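Local coordinates for alpha-toxin (Clostridium novyi, PDB 2VK9), which is the catalytic-domain fragment of a large clostridial toxin, related to TcdA and TcdB and built on a GT-A type fold, at residues L257-N262 with G458-G463; L180-K185 with E418-C423. All coordinates share one frame; numbering follows the deposited sequence.

Contact 1 (L257-N262 with G458-G463); sequences LIQTNN and GYLSSG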
loop_
_atom_site.group_PDB
_atom_site.type_symbol
_atom_site.label_atom_id
_atom_site.label_comp_id
_atom_site.label_asym_id
_atom_site.label_seq_id
_atom_site.Cartn_x
_atom_site.Cartn_y
_atom_site.Cartn_z
ATOM N N LEU A 257 0.911 -14.987 4.190
ATOM C CA LEU A 257 0.083 -16.038 3.628
ATOM C C LEU A 257 -0.328 -17.051 4.700
ATOM O O LEU A 257 -1.485 -17.465 4.766
ATOM C CB LEU A 257 0.868 -16.736 2.520
ATOM C CG LEU A 257 0.241 -16.859 1.136
ATOM C CD1 LEU A 257 -0.170 -15.509 0.601
ATOM C CD2 LEU A 257 1.228 -17.503 0.192
ATOM N N ILE A 258 0.620 -17.424 5.554
ATOM C CA ILE A 258 0.433 -18.530 6.478
ATOM C C ILE A 258 0.136 -18.083 7.919
ATOM O O ILE A 258 -0.898 -18.452 8.492
ATOM C CB ILE A 258 1.642 -19.502 6.404
ATOM C CG1 ILE A 258 1.633 -20.260 5.067
ATOM C CG2 ILE A 258 1.678 -20.480 7.585
ATOM C CD1 ILE A 258 0.311 -20.977 4.725
ATOM N N GLN A 259 1.034 -17.287 8.493
ATOM C CA GLN A 259 0.921 -16.861 9.886
ATOM C C GLN A 259 -0.229 -15.871 10.132
ATOM O O GLN A 259 -0.906 -15.959 11.156
ATOM C CB GLN A 259 2.265 -16.300 10.377
ATOM C CG GLN A 259 2.259 -15.644 11.761
ATOM C CD GLN A 259 3.625 -15.063 12.131
ATOM O OE1 GLN A 259 4.567 -15.805 12.465
ATOM N NE2 GLN A 259 3.742 -13.730 12.067
ATOM N N THR A 260 -0.457 -14.940 9.205
ATOM C CA THR A 260 -1.502 -13.934 9.419
ATOM C C THR A 260 -2.657 -14.030 8.457
ATOM O O THR A 260 -3.669 -13.361 8.650
ATOM C CB THR A 260 -0.972 -12.486 9.369
ATOM O OG1 THR A 260 -0.650 -12.128 8.017
ATOM C CG2 THR A 260 0.245 -12.337 10.246
ATOM N N ASN A 261 -2.499 -14.835 7.413
ATOM C CA ASN A 261 -3.566 -15.051 6.434
ATOM C C ASN A 261 -4.107 -13.735 5.843
ATOM O O ASN A 261 -5.314 -13.565 5.595
ATOM C CB ASN A 261 -4.668 -15.923 7.046
ATOM C CG ASN A 261 -4.115 -17.217 7.648
ATOM O OD1 ASN A 261 -4.462 -17.590 8.767
ATOM N ND2 ASN A 261 -3.231 -17.890 6.912
ATOM N N ASN A 262 -3.192 -12.805 5.614
ATOM C CA ASN A 262 -3.560 -11.515 5.089
ATOM C C ASN A 262 -3.099 -11.319 3.645
ATOM O O ASN A 262 -1.927 -11.030 3.370
ATOM C CB ASN A 262 -3.054 -10.414 6.014
ATOM C CG ASN A 262 -3.536 -9.036 5.606
ATOM O OD1 ASN A 262 -4.229 -8.852 4.601
ATOM N ND2 ASN A 262 -3.149 -8.048 6.389
ATOM N N GLY A 458 -0.774 -5.471 18.329
ATOM C CA GLY A 458 -2.016 -5.820 17.652
ATOM C C GLY A 458 -1.846 -6.354 16.239
ATOM O O GLY A 458 -2.807 -6.384 15.474
ATOM N N TYR A 459 -0.635 -6.785 15.888
ATOM C CA TYR A 459 -0.359 -7.312 14.549
ATOM C C TYR A 459 -1.131 -8.605 14.231
ATOM O O TYR A 459 -1.907 -8.640 13.277
ATOM C CB TYR A 459 1.152 -7.497 14.355
ATOM C CG TYR A 459 1.571 -8.195 13.076
ATOM C CD1 TYR A 459 1.470 -7.556 11.831
ATOM C CD2 TYR A 459 2.097 -9.482 13.115
ATOM C CE1 TYR A 459 1.867 -8.205 10.651
ATOM C CE2 TYR A 459 2.499 -10.137 11.949
ATOM C CZ TYR A 459 2.379 -9.497 10.723
ATOM O OH TYR A 459 2.782 -10.163 9.586
ATOM N N LEU A 460 -0.930 -9.648 15.041
ATOM C CA LEU A 460 -1.577 -10.946 14.828
ATOM C C LEU A 460 -3.082 -10.874 14.775
ATOM O O LEU A 460 -3.713 -11.705 14.137
ATOM C CB LEU A 460 -1.199 -11.945 15.912
ATOM C CG LEU A 460 0.136 -12.678 15.864
ATOM C CD1 LEU A 460 0.037 -13.861 16.792
ATOM C CD2 LEU A 460 0.497 -13.142 14.468
ATOM N N SER A 461 -3.656 -9.883 15.445
ATOM C CA SER A 461 -5.106 -9.775 15.559
ATOM C C SER A 461 -5.763 -9.042 14.394
ATOM O O SER A 461 -6.990 -9.063 14.265
ATOM C CB SER A 461 -5.491 -9.102 16.883
ATOM O OG SER A 461 -4.905 -7.816 17.007
ATOM N N SER A 462 -4.950 -8.401 13.556
ATOM C CA SER A 462 -5.462 -7.563 12.473
ATOM C C SER A 462 -6.245 -8.395 11.477
ATOM O O SER A 462 -5.764 -9.423 11.002
ATOM C CB SER A 462 -4.328 -6.816 11.770
ATOM O OG SER A 462 -4.838 -5.943 10.773
ATOM N N GLY A 463 -7.461 -7.950 11.181
ATOM C CA GLY A 463 -8.358 -8.693 10.308
ATOM C C GLY A 463 -9.152 -9.754 11.042
ATOM O O GLY A 463 -10.089 -10.321 10.491
#

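Contact 2 (L180-K185 with E418-C423); sequences LIYRYK and EKFKIC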
loop_
_atom_site.group_PDB
_atom_site.type_symbol
_atom_site.label_atom_id
_atom_site.label_comp_id
_atom_site.label_asym_id
_atom_site.label_seq_id
_atom_site.Cartn_x
_atom_site.Cartn_y
_atom_site.Cartn_z
ATOM N N LEU A 180 -8.485 -18.455 20.440
ATOM C CA LEU A 180 -8.599 -19.702 19.701
ATOM C C LEU A 180 -8.003 -19.584 18.291
ATOM O O LEU A 180 -7.304 -20.499 17.830
ATOM C CB LEU A 180 -10.063 -20.139 19.644
ATOM C CG LEU A 180 -10.373 -21.562 19.174
ATOM C CD1 LEU A 180 -9.842 -22.591 20.162
ATOM C CD2 LEU A 180 -11.869 -21.742 18.947
ATOM N N ILE A 181 -8.288 -18.468 17.615
ATOM C CA ILE A 181 -7.664 -18.147 16.323
ATOM C C ILE A 181 -6.140 -18.174 16.432
ATOM O O ILE A 181 -5.468 -18.694 15.546
ATOM C CB ILE A 181 -8.149 -16.793 15.755
ATOM C CG1 ILE A 181 -9.593 -16.922 15.262
ATOM C CG2 ILE A 181 -7.252 -16.328 14.613
ATOM C CD1 ILE A 181 -10.247 -15.610 14.860
ATOM N N TYR A 182 -5.604 -17.637 17.524
ATOM C CA TYR A 182 -4.172 -17.727 17.793
ATOM C C TYR A 182 -3.702 -19.174 17.749
ATOM O O TYR A 182 -2.720 -19.477 17.087
ATOM C CB TYR A 182 -3.818 -17.086 19.144
ATOM C CG TYR A 182 -2.358 -17.198 19.536
ATOM C CD1 TYR A 182 -1.418 -16.295 19.055
ATOM C CD2 TYR A 182 -1.919 -18.205 20.392
ATOM C CE1 TYR A 182 -0.074 -16.390 19.417
ATOM C CE2 TYR A 182 -0.574 -18.312 20.755
ATOM C CZ TYR A 182 0.339 -17.398 20.264
ATOM O OH TYR A 182 1.667 -17.487 20.614
ATOM N N ARG A 183 -4.407 -20.061 18.448
ATOM C CA ARG A 183 -4.035 -21.479 18.512
ATOM C C ARG A 183 -4.063 -22.162 17.142
ATOM O O ARG A 183 -3.197 -22.991 16.842
ATOM C CB ARG A 183 -4.941 -22.233 19.494
ATOM C CG ARG A 183 -4.354 -22.415 20.880
ATOM C CD ARG A 183 -5.412 -22.919 21.850
ATOM N NE ARG A 183 -4.848 -23.140 23.184
ATOM C CZ ARG A 183 -5.461 -22.829 24.328
ATOM N NH1 ARG A 183 -6.667 -22.263 24.318
ATOM N NH2 ARG A 183 -4.852 -23.069 25.488
ATOM N N TYR A 184 -5.062 -21.819 16.332
ATOM C CA TYR A 184 -5.180 -22.338 14.984
ATOM C C TYR A 184 -3.980 -21.910 14.157
ATOM O O TYR A 184 -3.329 -22.737 13.519
ATOM C CB TYR A 184 -6.472 -21.853 14.322
ATOM C CG TYR A 184 -7.752 -22.449 14.885
ATOM C CD1 TYR A 184 -8.977 -21.807 14.703
ATOM C CD2 TYR A 184 -7.742 -23.651 15.587
ATOM C CE1 TYR A 184 -10.161 -22.351 15.206
ATOM C CE2 TYR A 184 -8.914 -24.198 16.092
ATOM C CZ TYR A 184 -10.120 -23.545 15.900
ATOM O OH TYR A 184 -11.281 -24.094 16.407
ATOM N N LYS A 185 -3.680 -20.613 14.194
ATOM C CA LYS A 185 -2.563 -20.042 13.444
ATOM C C LYS A 185 -1.259 -20.674 13.884
ATOM O O LYS A 185 -0.360 -20.893 13.073
ATOM C CB LYS A 185 -2.495 -18.527 13.647
ATOM C CG LYS A 185 -3.636 -17.766 13.009
ATOM C CD LYS A 185 -3.501 -16.278 13.235
ATOM C CE LYS A 185 -4.087 -15.503 12.063
ATOM N NZ LYS A 185 -3.591 -14.089 12.007
ATOM N N GLU A 418 9.928 -15.311 17.802
ATOM C CA GLU A 418 10.329 -16.337 18.754
ATOM C C GLU A 418 9.306 -16.472 19.882
ATOM O O GLU A 418 9.151 -17.546 20.465
ATOM C CB GLU A 418 11.717 -16.058 19.309
ATOM C CG GLU A 418 12.492 -17.326 19.607
ATOM C CD GLU A 418 13.722 -17.047 20.450
ATOM O OE1 GLU A 418 14.633 -16.315 19.951
ATOM O OE2 GLU A 418 13.769 -17.552 21.616
ATOM N N LYS A 419 8.595 -15.386 20.165
ATOM C CA LYS A 419 7.524 -15.417 21.151
ATOM C C LYS A 419 6.239 -16.052 20.599
ATOM O O LYS A 419 5.295 -16.310 21.340
ATOM C CB LYS A 419 7.266 -14.016 21.719
ATOM C CG LYS A 419 8.255 -13.600 22.813
ATOM C CD LYS A 419 9.584 -13.108 22.233
ATOM C CE LYS A 419 10.782 -13.541 23.085
ATOM N NZ LYS A 419 10.756 -13.014 24.479
ATOM N N PHE A 420 6.205 -16.300 19.295
ATOM C CA PHE A 420 5.090 -17.015 18.682
ATOM C C PHE A 420 5.430 -18.495 18.708
ATOM O O PHE A 420 4.556 -19.351 18.816
ATOM C CB PHE A 420 4.877 -16.518 17.253
ATOM C CG PHE A 420 3.681 -17.111 16.563
ATOM C CD1 PHE A 420 2.400 -16.670 16.861
ATOM C CD2 PHE A 420 3.842 -18.089 15.589
ATOM C CE1 PHE A 420 1.289 -17.212 16.213
ATOM C CE2 PHE A 420 2.742 -18.630 14.942
ATOM C CZ PHE A 420 1.462 -18.188 15.253
ATOM N N LYS A 421 6.727 -18.769 18.618
ATOM C CA LYS A 421 7.275 -20.108 18.743
ATOM C C LYS A 421 7.205 -20.610 20.198
ATOM O O LYS A 421 6.972 -21.800 20.437
ATOM C CB LYS A 421 8.722 -20.120 18.227
ATOM C CG LYS A 421 9.382 -21.479 18.236
ATOM C CD LYS A 421 10.638 -21.499 17.396
ATOM C CE LYS A 421 11.121 -22.929 17.226
ATOM N NZ LYS A 421 11.906 -23.077 15.974
ATOM N N ILE A 422 7.405 -19.700 21.156
ATOM C CA ILE A 422 7.375 -20.061 22.572
ATOM C C ILE A 422 5.954 -20.056 23.130
ATOM O O ILE A 422 5.434 -21.105 23.506
ATOM C CB ILE A 422 8.327 -19.182 23.438
ATOM C CG1 ILE A 422 9.788 -19.553 23.165
ATOM C CG2 ILE A 422 8.034 -19.364 24.933
ATOM C CD1 ILE A 422 10.818 -18.672 23.894
ATOM N N CYS A 423 5.329 -18.884 23.174
ATOM C CA CYS A 423 4.038 -18.728 23.844
ATOM C C CYS A 423 2.982 -19.682 23.305
ATOM O O CYS A 423 2.663 -19.658 22.117
ATOM C CB CYS A 423 3.549 -17.282 23.754
ATOM S SG CYS A 423 4.695 -16.084 24.477
#

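Contact 1 (L257-N262 with G458-G463)
Thr-260 carries the centre of this contact, and it does so with its methyl group. Thr-260 CG2 lies obliquely against the phenol end of Tyr-459, 3.4 Å from Tyr-459 OH and 3.6 Å from Tyr-459 CE2. CG2 stands anti to the carbonyl carbon of its own residue, and OG1 sits between N and C (chi1 72°). The methyl can therefore meet the tyrosine while OG1 bonds to Glu-256. The other carboxylate oxygen of Glu-256 bonds to Tyr-459 OH, which is also bonded to Gln-255 NE2. One glutamate of helix 247-259 thus holds both hydroxyls, and through it Tyr-459 is fastened to the helix.

Gln-259 approaches the tyrosine at its ring edge. Gln-259 NE2 is 3.8 Å from Tyr-459 CE2 and near the ring plane, with the amide turned 82° from the ring. Gln-259 OE1 is held by Gln-417 of helix 396-422.

Leu-460 comes in with one methyl. Leu-460 CD2 is 4.1 Å from both CG and NE2 of Gln-259, and Thr-260 CG2 is 4.3 Å away. The side chains of Gln-259 and Leu-460 cross at about a right angle.

Helix 247-259 ends here, and Tyr-459 to Ser-462 form a type I beta turn.

Within the TcdA/TcdB-type catalytic domain (GT-A clan), the contact joins this helix end to the loop between helices 447-453 and 477-488. No hydrogen bond runs directly between the two segments. The contact is methyl, ring and amide-edge packing. Its hydroxyls are met by Glu-256 and Gln-255, from the helix rather than across the contact.

Contact 2 (L180-K185 with E418-C423)
Tyr-182 makes the hydrogen bond of this contact. Its OH donates to Cys-423 O at 2.8 Å, just past the end of helix 396-422. The donor lies above the carbonyl plane, while the accepting oxygen is near the plane of the tyrosine ring. Tyr-182 CG is anti to the backbone N (chi1 177°), which carries the ring out across the gap between the helices. The hydroxyl also lies 3.7 Å from Cys-423 CB.

The aromatic contact pairs Tyr-182 with Phe-420. The ring planes are 81° apart and the centroids 5.4 Å apart, an oblique meeting. Tyr-182 CE1 is 3.6 Å from Phe-420 CD1, and the two side chains pass each other in opposite directions. Phe-420 CZ lies 3.9 Å from Lys-185 O, with that oxygen at the ring edge. Tyr-426 and Tyr-429 of helix 426-440 also meet the Tyr-182 ring.

Two helices of the GT-A-clan catalytic domain cross here. The axes of the short segments 180-185 and 418-422 cross at -97° and come within 11.7 Å, a gap bridged by the two aromatic side chains. Arg-186 adds bonds to Phe-420 O and Lys-421 O. Tyrosine and arginine donors thus take up carbonyl oxygens at the helix end, beside an aromatic interior.

How the contacts relate
Both contacts are buried, but contact 1 lies nearer the middle of the chain, its centre about 16 Å from the chain centre against about 27 Å for contact 2. Their own centres are about 11 Å apart. Contact 1 joins a helix end to a loop; contact 2 joins two crossing helices, 173-195 and 396-422, which also pack on residues of contact 1. Contact 2 has a direct hydrogen bond; contact 1 has none, and Glu-256 holds its hydroxyls. They touch at several places. Lys-185 NZ makes weak hydrogen bonds to the carbonyl oxygens of Gln-259, Thr-260 and Leu-460, linking both segments of contact 1. Leu-460 CD1 packs on Phe-420 CE1 at 3.6 Å.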